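Local coordinates for protein ORF10 (Moritella marina, PDB 6RIW) that probably catalyses chain-elongating condensation on carrier-protein-bound acyl groups, as the ketosynthase-chain length factor didomain of a polyunsaturated fatty acid synthase, at residues Gln307-Val310 with Tyr311-Ala314; Asn678-Thr682 with Ser683-Ala687. All coordinates share one frame; numbering follows the deposited sequence.

Interaction 1 of 2, residues Gln307-Val310 with Tyr311-Ala314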
# COMPACT_ATOMS: atom_id res chain seq x y z
N GLN A 307 -9.45 17.65 -10.71
CA GLN A 307 -9.77 18.36 -9.47
C GLN A 307 -11.14 19.01 -9.54
O GLN A 307 -11.92 18.93 -8.59
CB GLN A 307 -8.69 19.39 -9.16
CG GLN A 307 -7.29 18.75 -9.05
CD GLN A 307 -6.21 19.76 -8.72
OE1 GLN A 307 -6.45 20.97 -8.75
NE2 GLN A 307 -4.99 19.26 -8.43
N VAL A 308 -11.44 19.72 -10.63
CA VAL A 308 -12.79 20.25 -10.79
C VAL A 308 -13.81 19.12 -10.74
O VAL A 308 -14.84 19.22 -10.08
CB VAL A 308 -12.89 21.06 -12.11
CG1 VAL A 308 -14.36 21.42 -12.41
CG2 VAL A 308 -12.02 22.32 -12.03
N LEU A 309 -13.50 17.98 -11.39
CA LEU A 309 -14.45 16.87 -11.39
C LEU A 309 -14.74 16.38 -9.97
O LEU A 309 -15.90 16.12 -9.63
CB LEU A 309 -13.93 15.73 -12.25
CG LEU A 309 -14.78 14.46 -12.28
CD1 LEU A 309 -16.19 14.70 -12.90
CD2 LEU A 309 -14.04 13.34 -13.01
N VAL A 310 -13.72 16.23 -9.12
CA VAL A 310 -14.01 15.72 -7.78
C VAL A 310 -14.84 16.73 -6.98
O VAL A 310 -15.68 16.34 -6.16
CB VAL A 310 -12.72 15.30 -7.04
CG1 VAL A 310 -12.01 16.49 -6.40
CG2 VAL A 310 -13.04 14.26 -5.99
N TYR A 311 -14.64 18.03 -7.21
CA TYR A 311 -15.50 19.03 -6.58
C TYR A 311 -16.95 18.84 -6.99
O TYR A 311 -17.86 18.85 -6.15
CB TYR A 311 -15.07 20.46 -6.94
CG TYR A 311 -13.70 20.89 -6.51
CD1 TYR A 311 -13.16 20.49 -5.30
CD2 TYR A 311 -12.96 21.72 -7.33
CE1 TYR A 311 -11.88 20.91 -4.92
CE2 TYR A 311 -11.72 22.15 -6.96
CZ TYR A 311 -11.18 21.75 -5.76
OH TYR A 311 -9.91 22.18 -5.45
N GLU A 312 -17.19 18.71 -8.30
CA GLU A 312 -18.55 18.53 -8.79
C GLU A 312 -19.19 17.30 -8.16
O GLU A 312 -20.30 17.37 -7.62
CB GLU A 312 -18.55 18.41 -10.32
CG GLU A 312 -18.12 19.69 -11.01
CD GLU A 312 -17.79 19.48 -12.47
OE1 GLU A 312 -17.67 18.31 -12.90
OE2 GLU A 312 -17.64 20.50 -13.20
N ARG A 313 -18.45 16.18 -8.16
CA ARG A 313 -18.99 14.93 -7.60
C ARG A 313 -19.23 15.04 -6.11
O ARG A 313 -20.18 14.44 -5.60
CB ARG A 313 -18.03 13.76 -7.90
CG ARG A 313 -17.96 13.36 -9.36
CD ARG A 313 -17.00 12.17 -9.54
NE ARG A 313 -17.02 11.61 -10.88
CZ ARG A 313 -16.09 10.78 -11.34
NH1 ARG A 313 -15.08 10.43 -10.54
NH2 ARG A 313 -16.16 10.30 -12.57
N ALA A 314 -18.40 15.81 -5.39
CA ALA A 314 -18.52 15.87 -3.93
C ALA A 314 -19.74 16.67 -3.49
O ALA A 314 -20.46 16.25 -2.58
CB ALA A 314 -17.25 16.49 -3.32
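One face of the Y311 ring takes the backbone carbonyl oxygen of Q307, which sits 3.2 Å above the ring plane, displaced toward the rim; H446 meets the same ring edge-to-face. The R313 guanidinium is the second flat group: L309 CD2 stands 3.6 Å above its plane, over its centre, and L309 CD1 lies 3.8 Å from R313 NE. The guanidinium reaches L309 CD2 because its chain runs extended from CG to NE, with CG anti to the carbonyl carbon (chi1 -70°). Its far end is gripped by the L290 carbonyl at NH1 and the S656 hydroxyl at NH2, so the group is fixed in rotation while leucine covers one face. V308 CG1 touches E312 OE2 at 3.5 Å, the carboxylate oxygen that pairs with R352. In the backbone, Y311 N bonds to Q307 O at 3.2 Å and R313 N to L309 O at 2.9 Å. These i to i+4 backbone bonds are those of an alpha helix, 304-318, and the side-chain pairs line its flanks; it is packed against helix 336-350 and strands 283-292 and 432-439 in the C-terminal half of the ketosynthase's thiolase-like fold.

Interaction 2 of 2, residues Asn678-Thr682 with Ser683-Ala687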
# COMPACT_ATOMS: atom_id res chain seq x y z
N ASN A 678 -19.08 -2.88 -3.08
CA ASN A 678 -19.52 -1.70 -2.37
C ASN A 678 -19.48 -0.47 -3.27
O ASN A 678 -20.34 0.42 -3.16
CB ASN A 678 -18.65 -1.49 -1.13
CG ASN A 678 -19.44 -1.01 0.02
OD1 ASN A 678 -20.07 -1.80 0.74
ND2 ASN A 678 -19.43 0.30 0.23
N LEU A 679 -18.49 -0.40 -4.17
CA LEU A 679 -18.41 0.75 -5.08
C LEU A 679 -19.64 0.82 -5.99
O LEU A 679 -20.15 1.92 -6.27
CB LEU A 679 -17.13 0.68 -5.91
CG LEU A 679 -15.83 1.01 -5.15
CD1 LEU A 679 -14.63 0.85 -6.09
CD2 LEU A 679 -15.84 2.43 -4.57
N PHE A 680 -20.13 -0.32 -6.45
CA PHE A 680 -21.33 -0.30 -7.29
C PHE A 680 -22.56 0.10 -6.48
O PHE A 680 -23.47 0.73 -7.02
CB PHE A 680 -21.53 -1.66 -7.95
CG PHE A 680 -20.51 -1.97 -9.02
CD1 PHE A 680 -20.28 -1.09 -10.06
CD2 PHE A 680 -19.81 -3.17 -8.99
CE1 PHE A 680 -19.36 -1.39 -11.06
CE2 PHE A 680 -18.88 -3.48 -9.98
CZ PHE A 680 -18.65 -2.59 -11.02
N GLN A 681 -22.59 -0.23 -5.18
CA GLN A 681 -23.73 0.16 -4.36
C GLN A 681 -23.76 1.66 -4.07
O GLN A 681 -24.84 2.21 -3.85
CB GLN A 681 -23.72 -0.59 -3.03
CG GLN A 681 -24.02 -2.07 -3.14
CD GLN A 681 -24.03 -2.72 -1.78
OE1 GLN A 681 -23.00 -3.17 -1.30
NE2 GLN A 681 -25.19 -2.74 -1.13
N THR A 682 -22.61 2.31 -4.01
CA THR A 682 -22.54 3.66 -3.45
C THR A 682 -22.15 4.73 -4.46
O THR A 682 -22.09 5.91 -4.09
CB THR A 682 -21.57 3.72 -2.26
OG1 THR A 682 -20.24 3.37 -2.70
CG2 THR A 682 -21.98 2.75 -1.18
N SER A 683 -21.88 4.37 -5.71
CA SER A 683 -21.40 5.35 -6.67
C SER A 683 -21.94 4.98 -8.04
O SER A 683 -22.66 3.98 -8.18
CB SER A 683 -19.86 5.43 -6.70
OG SER A 683 -19.31 4.32 -7.37
N ASP A 684 -21.61 5.78 -9.04
CA ASP A 684 -22.05 5.55 -10.41
C ASP A 684 -20.98 4.90 -11.28
O ASP A 684 -21.12 4.86 -12.51
CB ASP A 684 -22.50 6.87 -11.06
CG ASP A 684 -23.63 7.51 -10.29
OD1 ASP A 684 -24.52 6.77 -9.81
OD2 ASP A 684 -23.62 8.76 -10.16
N VAL A 685 -19.92 4.38 -10.66
CA VAL A 685 -18.87 3.71 -11.42
C VAL A 685 -19.48 2.62 -12.30
O VAL A 685 -20.40 1.90 -11.88
CB VAL A 685 -17.82 3.17 -10.44
CG1 VAL A 685 -18.40 2.03 -9.58
CG2 VAL A 685 -16.58 2.74 -11.18
N GLU A 686 -19.01 2.54 -13.54
CA GLU A 686 -19.58 1.62 -14.53
C GLU A 686 -18.93 0.24 -14.52
O GLU A 686 -19.58 -0.76 -14.89
CB GLU A 686 -19.42 2.21 -15.94
CG GLU A 686 -20.11 3.54 -16.14
CD GLU A 686 -19.59 4.29 -17.37
OE1 GLU A 686 -19.27 3.62 -18.38
OE2 GLU A 686 -19.51 5.55 -17.31
N ALA A 687 -17.65 0.15 -14.17
CA ALA A 687 -16.95 -1.13 -14.11
C ALA A 687 -15.79 -0.97 -13.15
O ALA A 687 -15.38 0.15 -12.82
CB ALA A 687 -16.41 -1.58 -15.48
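Helix 668-682 ends where S683 swings to an extended backbone (phi -146°, psi 180°), and its amide keeps a weak 3.1 Å bond, S683 N to L679 O. This is the C-terminal end of a helix, followed by a short loop into strand 687-694 of the second thiolase-like domain, probably the chain length factor. The S683 side chain adds a stronger grip on the same carbonyl: its OG donates to L679 O at 2.8 Å, the donor tilted out of the carbonyl plane. OG can turn back over the helix end because it stands between the backbone N and the carbonyl carbon (chi1 75°). Further along the loop, the first side-chain bond of V685 points toward the helix, and its CG1 rests 4.1 Å from L679 CB. F680 crosses V685 at about a right angle, with its CD1 3.7 Å from V685 CG1. The ring meets the chain edge-on: V685 O lies in its plane at the rim, and CZ reaches A687 CA, while P752 of strand 741-752 adds a further neighbour. With an alanine at F680, V685 CG1 and the A687 backbone would probably lose their aromatic neighbour and a gap would open between helix and loop. At the last helical residue, T682 OG1 donates to N678 O at 3.0 Å, from above the carbonyl plane.

Overall arrangement
The two contacts sit on the same side of the chain's centre, their own centres 16 Å apart and their nearest atoms about 7 Å apart, without touching. Interaction 1 belongs to the first ketosynthase-family region and interaction 2 to the second, and the two lie close to each other where these regions meet, the R313 side chain reaching S656 of the second. N575 bridges the gap: the R313 side chain touches it, and E686 bonds to its backbone. The magnesium site formed by M1 and K286 lies near both: the side chain of A314 is about 10 Å from the metal and that of T682 about 11 Å, the latter only about 4 Å from the M1 side chain. Neither contact binds the ion.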